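Local coordinates for CRISPR-associated protein Cse2 (Thermus thermophilus, PDB 2ZCA), which is a CRISPR-associated protein of the CasB/Cse2 family and probably takes part in type I-E adaptive immunity against mobile genetic elements such as viruses and plasmids, at residues L136-F139 against V145-R148; F27-A32 against G36-A41; A83-E88 against A120-G125; R13-K18 against A67-K72. All coordinates share one frame; numbering follows the deposited sequence.

Interaction 1 of 4, residues L136-F139 against V145-R148; sequences LRWF and VQAR
Trp138 and Val145 come closest in the backbone, with CA atoms 6.2 Å apart, where the loop after helix 128-136 runs past the first turn of helix 144-155. Gln146 makes the direct polar link. Its NE2 donates to Trp138 O at 2.9 Å, with a nearly straight N-H angle of 167°. The donor lies in the carbonyl plane and uses a lone pair. The same NE2 sits over one face of the indole, 3.3 Å from Trp138 CE2, and Gln146 CG makes a CH-pi contact with the six-membered ring. A bend at chi2 (85°) folds the amide back over the indole. The amide and ring planes are 41° apart. Val145 uses both branches. CG1 packs on Trp138 CE3 at 4.0 Å, and CG2 touches Arg137 CB at 3.8 Å and also lies over one face of the Arg137 guanidinium. A water donates to Arg137 O and Gln146 OE1 and accepts from Val145 N, so it joins loop and helix near the helix start. Arg137 NH2 and Arg148 NH2 are 3.8 Å apart. Both guanidinium groups gather round Asp134, which forms a salt bridge with each. Arg137 NE also bonds to Asp133 O. Among the surrounding helices, the indole meets Trp149 edge-to-face and touches Ile111 of helix 111-121, while Leu136 and Phe139 pack against helix 56-71.

Interaction 2 of 4, residues F27-A32 against G36-A41; sequences FRRSLA and GAYPRA
Tyr38 packs its ring against Arg29 and Ser30, and this is the main van der Waals part of the contact. Ser30 CB lies 3.8 Å from Tyr38 CD2. The backbone N of Ser30 sits over one ring face near its rim, and Arg40 N of the tyrosine's own segment lies over the opposite face. Tyr38 holds CG anti to the backbone N (chi1 -174°), which turns the ring onto Arg29 and Ser30. At the phenol end the partner is aliphatic: Arg29 CG comes within 3.2 Å of Tyr38 OH and 3.5 Å of Tyr38 CZ. The Arg29 side chain crosses Tyr38 at about a right angle, with guanidinium and ring planes 85° apart. A second apolar patch joins Phe27 to Ala41, where Phe27 CD1 meets Ala41 CB at 4.1 Å. Ser30 CB and Ala41 CB approach to 4.4 Å between the two patches. Hydrogen bonds stay within each segment. Ser30 OG donates to Phe27 O at a short 2.5 Å, and Ala41 N donates to Tyr38 O in the 3-10 turn. Nearby, Phe33 meets the Tyr38 ring with planes at about 30°, and Phe27 reaches Leu11 and Leu14 of helix 3-15. The chemistry implies that the loop is held to segment 27-32 by the fit of ring, methylene and methyl groups, while Ser30 OG spends its hydrogen bond inside its own segment.

Interaction 3 of 4, residues A83-E88 against A120-G125; sequences ARALWE and ALVEGG
Val122 meets Ala85 and Leu86 without any flat group between them, for the indole nearby, that of Trp87, turns instead to Tyr153 in an edge-to-face pair. The motif is helix packing in an all-helical fold: helix 82-90 rests against the point where the chain leaves helix 111-121. Val122 is the first residue there to depart from helical angles (psi 158°). Its CG1 branch lies anti to the carbonyl carbon (chi1 -54°), and it enters between Ala85 and Leu86. On one side it meets Ala85 CB at 3.9 Å. On the other it presses on Leu86 CD2 at 3.5 Å, tighter than usual for two methyl groups. The Leu86 and Val122 side chains cross at about a right angle. Val122 CG2 takes part less, 4.2 Å from Ala85 CB. Leu121 adds a looser touch, its CD2 lying 4.4 Å from Leu86 CD2. Phe100 and Leu103 of helix 96-104 and Tyr153 of helix 144-155 also pack on Leu86, so two further helices cover it. The departing chain is gripped by its carbonyls: Lys72 NZ bonds to Val122 O and Gly124 O, and Arg80 NH1 to Glu123 O and Gly125 O. The polar link between the segments is a single water, which donates to Ala85 O at 2.9 Å and accepts from Glu123 N at 3.0 Å.

Interaction 4 of 4, residues R13-K18 against A67-K72; sequences RLQGQK and ALYALK
A side-chain bridge between two helices joins Gln15 of helix 3-15 to Tyr69 on helix 56-71. The backbones stay well apart, with CA atoms of Gln15 and Ala70 9.3 Å distant at the nearest pair, so two long side chains span the gap. Tyr69 OH donates to Gln15 OE1 at 2.7 Å. The bond is short but counts as weak. The glutamine is extended, with CG anti to the backbone N (chi1 178°), and this carries its amide out to the phenol. Tyr69 also has CG anti to its backbone nitrogen (chi1 174°), which leads the ring toward helix 3-15. Amide and ring planes are 65° apart, and OE1 of Gln15 also lies 3.4 Å from Tyr69 CZ. The other end of the amide is used too: Gln15 NE2 bonds to Asp73 O, just past helix 56-71. Together the two bonds probably set the rotation of the amide, the one to Asp73 O more than the weak one to the phenol. Around the bridge, Tyr69 is packed by Leu8, Leu11 and Lys12 of helix 3-15, and Trp20 of helix 20-29 touches both Gln15 and Tyr69.

In the fold
Interactions 2 and 4 are direct neighbours, with centres 13 Å apart. Ala67 and Ala70 of helix 56-71 back onto Phe27, Ser30 and Leu31, and the closest pair is Ser30 OG to Ala67 CB at 3.4 Å. Interaction 4 also reaches interaction 3 through a probable hydrogen bond, Lys72 NZ lying 2.8 Å from Val122 O. Segment 67-72 therefore ties interaction 4 to both interactions 2 and 3. Interaction 1 touches none of the others; its nearest atoms are about 6 Å from those of interaction 3. It lies on the opposite side of the chain's centre from interactions 2 and 4, with centres about 24 and 25 Å away.

Interaction 1 of 4, residues L136-F139 against V145-R148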
loop_
_atom_site.group_PDB
_atom_site.type_symbol
_atom_site.label_atom_id
_atom_site.label_comp_id
_atom_site.label_asym_id
_atom_site.label_seq_id
_atom_site.Cartn_x
_atom_site.Cartn_y
_atom_site.Cartn_z
ATOM N N LEU A 136 -2.064 6.979 -4.648
ATOM C CA LEU A 136 -2.645 7.522 -5.869
ATOM C C LEU A 136 -2.319 9.004 -6.057
ATOM O O LEU A 136 -2.255 9.495 -7.183
ATOM C CB LEU A 136 -4.163 7.335 -5.855
ATOM C CG LEU A 136 -4.670 5.919 -6.129
ATOM C CD1 LEU A 136 -6.159 5.816 -5.805
ATOM C CD2 LEU A 136 -4.416 5.578 -7.591
ATOM N N ARG A 137 -2.097 9.713 -4.954
ATOM C CA ARG A 137 -1.806 11.144 -5.013
ATOM C C ARG A 137 -0.351 11.453 -4.662
ATOM O O ARG A 137 0.019 12.606 -4.460
ATOM C CB ARG A 137 -2.727 11.886 -4.044
ATOM C CG ARG A 137 -4.215 11.671 -4.311
ATOM C CD ARG A 137 -5.056 12.249 -3.183
ATOM N NE ARG A 137 -4.876 11.517 -1.929
ATOM C CZ ARG A 137 -5.285 11.959 -0.743
ATOM N NH1 ARG A 137 -5.896 13.134 -0.649
ATOM N NH2 ARG A 137 -5.082 11.231 0.352
ATOM N N TRP A 138 0.474 10.417 -4.622
ATOM C CA TRP A 138 1.874 10.567 -4.244
ATOM C C TRP A 138 2.702 11.506 -5.113
ATOM O O TRP A 138 3.625 12.157 -4.622
ATOM C CB TRP A 138 2.536 9.187 -4.208
ATOM C CG TRP A 138 3.862 9.164 -3.506
ATOM C CD1 TRP A 138 5.099 9.284 -4.075
ATOM C CD2 TRP A 138 4.078 9.011 -2.100
ATOM N NE1 TRP A 138 6.074 9.210 -3.104
ATOM C CE2 TRP A 138 5.474 9.043 -1.885
ATOM C CE3 TRP A 138 3.227 8.848 -0.999
ATOM C CZ2 TRP A 138 6.038 8.919 -0.611
ATOM C CZ3 TRP A 138 3.792 8.724 0.272
ATOM C CH2 TRP A 138 5.185 8.761 0.450
ATOM N N PHE A 139 2.367 11.594 -6.394
ATOM C CA PHE A 139 3.142 12.427 -7.299
ATOM C C PHE A 139 2.638 13.839 -7.532
ATOM O O PHE A 139 3.001 14.490 -8.514
ATOM C CB PHE A 139 3.317 11.673 -8.607
ATOM C CG PHE A 139 3.914 10.315 -8.411
ATOM C CD1 PHE A 139 5.216 10.184 -7.935
ATOM C CD2 PHE A 139 3.154 9.168 -8.615
ATOM C CE1 PHE A 139 5.752 8.928 -7.658
ATOM C CE2 PHE A 139 3.679 7.908 -8.342
ATOM C CZ PHE A 139 4.981 7.789 -7.861
ATOM N N VAL A 145 0.539 14.744 0.335
ATOM C CA VAL A 145 0.434 13.478 1.052
ATOM C C VAL A 145 1.663 13.302 1.941
ATOM O O VAL A 145 1.552 12.922 3.108
ATOM C CB VAL A 145 0.358 12.273 0.090
ATOM C CG1 VAL A 145 0.357 10.975 0.894
ATOM C CG2 VAL A 145 -0.893 12.362 -0.769
ATOM N N GLN A 146 2.837 13.579 1.382
ATOM C CA GLN A 146 4.080 13.441 2.134
ATOM C C GLN A 146 4.091 14.332 3.369
ATOM O O GLN A 146 4.532 13.914 4.442
ATOM C CB GLN A 146 5.281 13.769 1.246
ATOM C CG GLN A 146 5.543 12.730 0.165
ATOM C CD GLN A 146 4.716 12.935 -1.097
ATOM O OE1 GLN A 146 3.693 13.617 -1.088
ATOM N NE2 GLN A 146 5.163 12.328 -2.193
ATOM N N ALA A 147 3.606 15.560 3.220
ATOM C CA ALA A 147 3.565 16.476 4.353
ATOM C C ALA A 147 2.608 15.951 5.420
ATOM O O ALA A 147 2.876 16.077 6.614
ATOM C CB ALA A 147 3.132 17.866 3.897
ATOM N N ARG A 148 1.496 15.354 4.993
ATOM C CA ARG A 148 0.522 14.827 5.947
ATOM C C ARG A 148 1.085 13.607 6.671
ATOM O O ARG A 148 0.792 13.388 7.849
ATOM C CB ARG A 148 -0.788 14.449 5.249
ATOM C CG ARG A 148 -1.996 14.459 6.189
ATOM C CD ARG A 148 -3.152 13.631 5.645
ATOM N NE ARG A 148 -2.902 12.203 5.818
ATOM C CZ ARG A 148 -2.897 11.315 4.829
ATOM N NH1 ARG A 148 -2.660 10.035 5.089
ATOM N NH2 ARG A 148 -3.128 11.707 3.582
HETATM O O HOH W 1 1.330 14.244 -2.526
#

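Interaction 2 of 4, residues F27-A32 against G36-A41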
loop_
_atom_site.group_PDB
_atom_site.type_symbol
_atom_site.label_atom_id
_atom_site.label_comp_id
_atom_site.label_asym_id
_atom_site.label_seq_id
_atom_site.Cartn_x
_atom_site.Cartn_y
_atom_site.Cartn_z
ATOM N N PHE A 27 -0.732 -12.331 -5.277
ATOM C CA PHE A 27 -0.394 -11.017 -4.742
ATOM C C PHE A 27 0.930 -11.062 -3.984
ATOM O O PHE A 27 1.781 -10.184 -4.146
ATOM C CB PHE A 27 -1.487 -10.504 -3.793
ATOM C CG PHE A 27 -2.787 -10.160 -4.470
ATOM C CD1 PHE A 27 -2.820 -9.751 -5.799
ATOM C CD2 PHE A 27 -3.982 -10.192 -3.753
ATOM C CE1 PHE A 27 -4.026 -9.376 -6.403
ATOM C CE2 PHE A 27 -5.190 -9.816 -4.347
ATOM C CZ PHE A 27 -5.211 -9.408 -5.674
ATOM N N ARG A 28 1.104 -12.085 -3.152
ATOM C CA ARG A 28 2.328 -12.204 -2.369
ATOM C C ARG A 28 3.545 -12.368 -3.271
ATOM O O ARG A 28 4.564 -11.710 -3.076
ATOM C CB ARG A 28 2.226 -13.386 -1.396
ATOM C CG ARG A 28 3.469 -13.579 -0.542
ATOM C CD ARG A 28 3.706 -12.398 0.402
ATOM N NE ARG A 28 4.941 -12.562 1.161
ATOM C CZ ARG A 28 6.163 -12.453 0.649
ATOM N NH1 ARG A 28 6.331 -12.168 -0.638
ATOM N NH2 ARG A 28 7.224 -12.650 1.420
ATOM N N ARG A 29 3.435 -13.239 -4.266
ATOM C CA ARG A 29 4.539 -13.463 -5.181
ATOM C C ARG A 29 4.841 -12.221 -6.026
ATOM O O ARG A 29 5.988 -11.999 -6.411
ATOM C CB ARG A 29 4.236 -14.661 -6.085
ATOM C CG ARG A 29 5.298 -14.937 -7.140
ATOM C CD ARG A 29 6.679 -15.122 -6.522
ATOM N NE ARG A 29 7.687 -15.408 -7.538
ATOM C CZ ARG A 29 8.996 -15.464 -7.304
ATOM N NH1 ARG A 29 9.465 -15.254 -6.081
ATOM N NH2 ARG A 29 9.836 -15.730 -8.295
ATOM N N SER A 30 3.824 -11.400 -6.291
ATOM C CA SER A 30 4.021 -10.195 -7.097
ATOM C C SER A 30 4.989 -9.192 -6.468
ATOM O O SER A 30 5.463 -8.281 -7.146
ATOM C CB SER A 30 2.688 -9.487 -7.365
ATOM O OG SER A 30 2.226 -8.795 -6.214
ATOM N N LEU A 31 5.277 -9.346 -5.180
ATOM C CA LEU A 31 6.200 -8.425 -4.520
ATOM C C LEU A 31 7.617 -8.550 -5.064
ATOM O O LEU A 31 8.442 -7.654 -4.880
ATOM C CB LEU A 31 6.203 -8.648 -3.005
ATOM C CG LEU A 31 5.065 -7.991 -2.218
ATOM C CD1 LEU A 31 5.270 -8.253 -0.737
ATOM C CD2 LEU A 31 5.037 -6.481 -2.486
ATOM N N ALA A 32 7.895 -9.655 -5.748
ATOM C CA ALA A 32 9.218 -9.882 -6.320
ATOM C C ALA A 32 9.388 -9.144 -7.646
ATOM O O ALA A 32 10.495 -9.069 -8.186
ATOM C CB ALA A 32 9.447 -11.381 -6.527
ATOM N N GLY A 36 2.167 -4.364 -11.129
ATOM C CA GLY A 36 1.497 -4.427 -12.415
ATOM C C GLY A 36 2.266 -5.187 -13.474
ATOM O O GLY A 36 1.862 -5.205 -14.637
ATOM N N ALA A 37 3.365 -5.821 -13.081
ATOM C CA ALA A 37 4.177 -6.577 -14.026
ATOM C C ALA A 37 4.227 -8.068 -13.705
ATOM O O ALA A 37 5.158 -8.756 -14.112
ATOM C CB ALA A 37 5.591 -6.003 -14.071
ATOM N N TYR A 38 3.237 -8.564 -12.965
ATOM C CA TYR A 38 3.180 -9.983 -12.615
ATOM C C TYR A 38 1.851 -10.515 -13.165
ATOM O O TYR A 38 0.786 -10.264 -12.602
ATOM C CB TYR A 38 3.256 -10.175 -11.091
ATOM C CG TYR A 38 3.348 -11.627 -10.674
ATOM C CD1 TYR A 38 4.446 -12.408 -11.037
ATOM C CD2 TYR A 38 2.311 -12.240 -9.969
ATOM C CE1 TYR A 38 4.505 -13.766 -10.712
ATOM C CE2 TYR A 38 2.363 -13.598 -9.639
ATOM C CZ TYR A 38 3.462 -14.351 -10.017
ATOM O OH TYR A 38 3.515 -15.693 -9.704
ATOM N N PRO A 39 1.903 -11.255 -14.284
ATOM C CA PRO A 39 0.708 -11.813 -14.924
ATOM C C PRO A 39 -0.335 -12.493 -14.047
ATOM O O PRO A 39 -1.522 -12.198 -14.167
ATOM C CB PRO A 39 1.294 -12.766 -15.962
ATOM C CG PRO A 39 2.540 -12.055 -16.378
ATOM C CD PRO A 39 3.114 -11.636 -15.035
ATOM N N ARG A 40 0.086 -13.391 -13.162
ATOM C CA ARG A 40 -0.886 -14.110 -12.338
ATOM C C ARG A 40 -1.734 -13.263 -11.384
ATOM O O ARG A 40 -2.788 -13.707 -10.928
ATOM C CB ARG A 40 -0.192 -15.238 -11.570
ATOM C CG ARG A 40 0.414 -16.307 -12.478
ATOM C CD ARG A 40 -0.623 -16.939 -13.414
ATOM N NE ARG A 40 0.005 -17.797 -14.420
ATOM C CZ ARG A 40 -0.652 -18.502 -15.340
ATOM N NH1 ARG A 40 -1.978 -18.463 -15.397
ATOM N NH2 ARG A 40 0.022 -19.243 -16.212
ATOM N N ALA A 41 -1.293 -12.048 -11.087
ATOM C CA ALA A 41 -2.069 -11.188 -10.199
ATOM C C ALA A 41 -3.154 -10.436 -10.966
ATOM O O ALA A 41 -4.151 -10.012 -10.388
ATOM C CB ALA A 41 -1.147 -10.186 -9.498
#

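Interaction 3 of 4, residues A83-E88 against A120-G125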
loop_
_atom_site.group_PDB
_atom_site.type_symbol
_atom_site.label_atom_id
_atom_site.label_comp_id
_atom_site.label_asym_id
_atom_site.label_seq_id
_atom_site.Cartn_x
_atom_site.Cartn_y
_atom_site.Cartn_z
ATOM N N ALA A 83 2.355 5.704 8.382
ATOM C CA ALA A 83 3.191 6.684 9.073
ATOM C C ALA A 83 3.121 6.496 10.584
ATOM O O ALA A 83 4.140 6.568 11.268
ATOM C CB ALA A 83 2.765 8.107 8.704
ATOM N N ARG A 84 1.918 6.267 11.104
ATOM C CA ARG A 84 1.753 6.056 12.536
ATOM C C ARG A 84 2.406 4.737 12.947
ATOM O O ARG A 84 3.056 4.653 13.988
ATOM C CB ARG A 84 0.265 6.070 12.903
ATOM C CG ARG A 84 -0.343 7.472 12.826
ATOM C CD ARG A 84 -1.868 7.481 12.826
ATOM N NE ARG A 84 -2.383 8.848 12.751
ATOM C CZ ARG A 84 -3.653 9.167 12.510
ATOM N NH1 ARG A 84 -4.559 8.216 12.314
ATOM N NH2 ARG A 84 -4.017 10.443 12.460
ATOM N N ALA A 85 2.247 3.710 12.118
ATOM C CA ALA A 85 2.840 2.409 12.407
ATOM C C ALA A 85 4.363 2.504 12.419
ATOM O O ALA A 85 5.027 1.806 13.191
ATOM C CB ALA A 85 2.386 1.381 11.374
ATOM N N LEU A 86 4.918 3.354 11.558
ATOM C CA LEU A 86 6.363 3.529 11.503
ATOM C C LEU A 86 6.857 4.245 12.755
ATOM O O LEU A 86 7.919 3.917 13.284
ATOM C CB LEU A 86 6.772 4.306 10.246
ATOM C CG LEU A 86 6.779 3.479 8.950
ATOM C CD1 LEU A 86 6.897 4.386 7.729
ATOM C CD2 LEU A 86 7.937 2.484 8.997
ATOM N N TRP A 87 6.092 5.223 13.230
ATOM C CA TRP A 87 6.489 5.937 14.439
ATOM C C TRP A 87 6.572 4.951 15.603
ATOM O O TRP A 87 7.516 4.981 16.393
ATOM C CB TRP A 87 5.481 7.035 14.793
ATOM C CG TRP A 87 5.850 7.752 16.055
ATOM C CD1 TRP A 87 6.742 8.778 16.184
ATOM C CD2 TRP A 87 5.404 7.439 17.378
ATOM N NE1 TRP A 87 6.883 9.119 17.507
ATOM C CE2 TRP A 87 6.074 8.314 18.263
ATOM C CE3 TRP A 87 4.506 6.502 17.904
ATOM C CZ2 TRP A 87 5.875 8.277 19.647
ATOM C CZ3 TRP A 87 4.308 6.465 19.282
ATOM C CH2 TRP A 87 4.991 7.350 20.136
ATOM N N GLU A 88 5.582 4.071 15.705
ATOM C CA GLU A 88 5.551 3.091 16.780
ATOM C C GLU A 88 6.758 2.172 16.696
ATOM O O GLU A 88 7.359 1.826 17.712
ATOM C CB GLU A 88 4.246 2.287 16.722
ATOM C CG GLU A 88 3.019 3.158 16.948
ATOM C CD GLU A 88 1.712 2.394 16.913
ATOM O OE1 GLU A 88 0.663 3.020 17.175
ATOM O OE2 GLU A 88 1.726 1.178 16.628
ATOM N N ALA A 120 6.830 -4.037 5.449
ATOM C CA ALA A 120 7.440 -5.246 5.996
ATOM C C ALA A 120 8.130 -4.959 7.327
ATOM O O ALA A 120 8.311 -5.851 8.156
ATOM C CB ALA A 120 8.449 -5.816 5.000
ATOM N N LEU A 121 8.507 -3.702 7.527
ATOM C CA LEU A 121 9.201 -3.288 8.737
ATOM C C LEU A 121 8.283 -3.102 9.945
ATOM O O LEU A 121 8.653 -3.449 11.068
ATOM C CB LEU A 121 9.953 -1.982 8.464
ATOM C CG LEU A 121 10.860 -1.422 9.560
ATOM C CD1 LEU A 121 11.954 -2.426 9.897
ATOM C CD2 LEU A 121 11.470 -0.116 9.074
ATOM N N VAL A 122 7.089 -2.559 9.724
ATOM C CA VAL A 122 6.178 -2.322 10.839
ATOM C C VAL A 122 5.520 -3.580 11.386
ATOM O O VAL A 122 5.432 -4.605 10.706
ATOM C CB VAL A 122 5.065 -1.312 10.468
ATOM C CG1 VAL A 122 5.691 -0.023 9.941
ATOM C CG2 VAL A 122 4.116 -1.915 9.447
ATOM N N GLU A 123 5.069 -3.493 12.632
ATOM C CA GLU A 123 4.403 -4.608 13.282
ATOM C C GLU A 123 2.895 -4.384 13.178
ATOM O O GLU A 123 2.421 -3.252 13.284
ATOM C CB GLU A 123 4.796 -4.679 14.763
ATOM C CG GLU A 123 6.268 -4.401 15.076
ATOM C CD GLU A 123 7.208 -5.499 14.609
ATOM O OE1 GLU A 123 7.710 -5.424 13.467
ATOM O OE2 GLU A 123 7.441 -6.445 15.392
ATOM N N GLY A 124 2.146 -5.459 12.956
ATOM C CA GLY A 124 0.701 -5.348 12.882
ATOM C C GLY A 124 0.081 -4.774 11.623
ATOM O O GLY A 124 0.763 -4.500 10.634
ATOM N N GLY A 125 -1.234 -4.578 11.681
ATOM C CA GLY A 125 -1.972 -4.064 10.542
ATOM C C GLY A 125 -1.962 -2.558 10.368
ATOM O O GLY A 125 -1.662 -1.805 11.298
HETATM O O HOH W 2 4.908 -0.923 14.099
#

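Interaction 4 of 4, residues R13-K18 against A67-K72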
loop_
_atom_site.group_PDB
_atom_site.type_symbol
_atom_site.label_atom_id
_atom_site.label_comp_id
_atom_site.label_asym_id
_atom_site.label_seq_id
_atom_site.Cartn_x
_atom_site.Cartn_y
_atom_site.Cartn_z
ATOM N N ARG A 13 -13.628 -8.776 -0.036
ATOM C CA ARG A 13 -14.573 -9.700 -0.650
ATOM C C ARG A 13 -13.803 -10.907 -1.191
ATOM O O ARG A 13 -14.240 -12.051 -1.044
ATOM C CB ARG A 13 -15.328 -9.005 -1.783
ATOM C CG ARG A 13 -16.322 -9.892 -2.504
ATOM C CD ARG A 13 -17.036 -9.134 -3.615
ATOM N NE ARG A 13 -18.013 -9.973 -4.303
ATOM C CZ ARG A 13 -18.772 -9.562 -5.314
ATOM N NH1 ARG A 13 -18.669 -8.317 -5.760
ATOM N NH2 ARG A 13 -19.637 -10.396 -5.878
ATOM N N LEU A 14 -12.655 -10.637 -1.810
ATOM C CA LEU A 14 -11.800 -11.682 -2.367
ATOM C C LEU A 14 -11.303 -12.607 -1.266
ATOM O O LEU A 14 -11.311 -13.829 -1.411
ATOM C CB LEU A 14 -10.583 -11.061 -3.060
ATOM C CG LEU A 14 -10.325 -11.321 -4.543
ATOM C CD1 LEU A 14 -8.984 -10.701 -4.921
ATOM C CD2 LEU A 14 -10.313 -12.811 -4.829
ATOM N N GLN A 15 -10.855 -12.014 -0.163
ATOM C CA GLN A 15 -10.341 -12.785 0.956
ATOM C C GLN A 15 -11.422 -13.674 1.566
ATOM O O GLN A 15 -11.120 -14.673 2.220
ATOM C CB GLN A 15 -9.757 -11.840 2.012
ATOM C CG GLN A 15 -9.231 -12.537 3.258
ATOM C CD GLN A 15 -8.205 -11.703 4.000
ATOM O OE1 GLN A 15 -8.270 -10.472 4.003
ATOM N NE2 GLN A 15 -7.253 -12.373 4.645
ATOM N N GLY A 16 -12.681 -13.313 1.337
ATOM C CA GLY A 16 -13.779 -14.103 1.870
ATOM C C GLY A 16 -14.209 -15.216 0.930
ATOM O O GLY A 16 -15.054 -16.041 1.280
ATOM N N GLN A 17 -13.626 -15.239 -0.266
ATOM C CA GLN A 17 -13.947 -16.247 -1.274
ATOM C C GLN A 17 -12.954 -17.403 -1.259
ATOM O O GLN A 17 -11.849 -17.280 -0.733
ATOM C CB GLN A 17 -13.948 -15.620 -2.670
ATOM C CG GLN A 17 -15.042 -14.607 -2.914
ATOM C CD GLN A 17 -14.917 -13.954 -4.275
ATOM O OE1 GLN A 17 -14.803 -14.636 -5.293
ATOM N NE2 GLN A 17 -14.939 -12.627 -4.301
ATOM N N LYS A 18 -13.352 -18.522 -1.855
ATOM C CA LYS A 18 -12.497 -19.698 -1.910
ATOM C C LYS A 18 -11.269 -19.422 -2.771
ATOM O O LYS A 18 -10.241 -20.082 -2.638
ATOM C CB LYS A 18 -13.272 -20.894 -2.477
ATOM C CG LYS A 18 -12.463 -22.185 -2.527
ATOM C CD LYS A 18 -13.294 -23.370 -3.008
ATOM C CE LYS A 18 -13.743 -23.199 -4.451
ATOM N NZ LYS A 18 -14.491 -24.397 -4.928
ATOM N N ALA A 67 -0.660 -6.281 -3.153
ATOM C CA ALA A 67 0.494 -7.079 -2.750
ATOM C C ALA A 67 0.827 -6.863 -1.276
ATOM O O ALA A 67 1.110 -7.816 -0.546
ATOM C CB ALA A 67 1.704 -6.735 -3.614
ATOM N N LEU A 68 0.792 -5.610 -0.836
ATOM C CA LEU A 68 1.100 -5.301 0.558
ATOM C C LEU A 68 -0.003 -5.801 1.484
ATOM O O LEU A 68 0.255 -6.190 2.628
ATOM C CB LEU A 68 1.316 -3.792 0.719
ATOM C CG LEU A 68 2.524 -3.285 -0.083
ATOM C CD1 LEU A 68 2.576 -1.767 -0.064
ATOM C CD2 LEU A 68 3.807 -3.880 0.496
ATOM N N TYR A 69 -1.232 -5.794 0.984
ATOM C CA TYR A 69 -2.380 -6.274 1.746
ATOM C C TYR A 69 -2.186 -7.770 1.995
ATOM O O TYR A 69 -2.410 -8.262 3.098
ATOM C CB TYR A 69 -3.662 -6.001 0.946
ATOM C CG TYR A 69 -4.945 -6.571 1.515
ATOM C CD1 TYR A 69 -5.352 -7.874 1.214
ATOM C CD2 TYR A 69 -5.784 -5.786 2.299
ATOM C CE1 TYR A 69 -6.575 -8.372 1.677
ATOM C CE2 TYR A 69 -7.003 -6.272 2.767
ATOM C CZ TYR A 69 -7.394 -7.564 2.452
ATOM O OH TYR A 69 -8.610 -8.031 2.903
ATOM N N ALA A 70 -1.754 -8.489 0.963
ATOM C CA ALA A 70 -1.516 -9.921 1.084
ATOM C C ALA A 70 -0.361 -10.205 2.047
ATOM O O ALA A 70 -0.429 -11.143 2.848
ATOM C CB ALA A 70 -1.221 -10.515 -0.293
ATOM N N LEU A 71 0.695 -9.398 1.969
ATOM C CA LEU A 71 1.855 -9.563 2.840
ATOM C C LEU A 71 1.426 -9.524 4.305
ATOM O O LEU A 71 1.955 -10.266 5.143
ATOM C CB LEU A 71 2.884 -8.456 2.573
ATOM C CG LEU A 71 4.107 -8.404 3.499
ATOM C CD1 LEU A 71 4.952 -9.659 3.309
ATOM C CD2 LEU A 71 4.934 -7.156 3.200
ATOM N N LYS A 72 0.459 -8.658 4.603
ATOM C CA LYS A 72 -0.058 -8.504 5.958
ATOM C C LYS A 72 -1.281 -9.389 6.188
ATOM O O LYS A 72 -2.012 -9.227 7.168
ATOM C CB LYS A 72 -0.410 -7.032 6.218
ATOM C CG LYS A 72 0.805 -6.135 6.450
ATOM C CD LYS A 72 1.398 -6.372 7.839
ATOM C CE LYS A 72 2.645 -5.527 8.082
ATOM N NZ LYS A 72 3.187 -5.715 9.458
#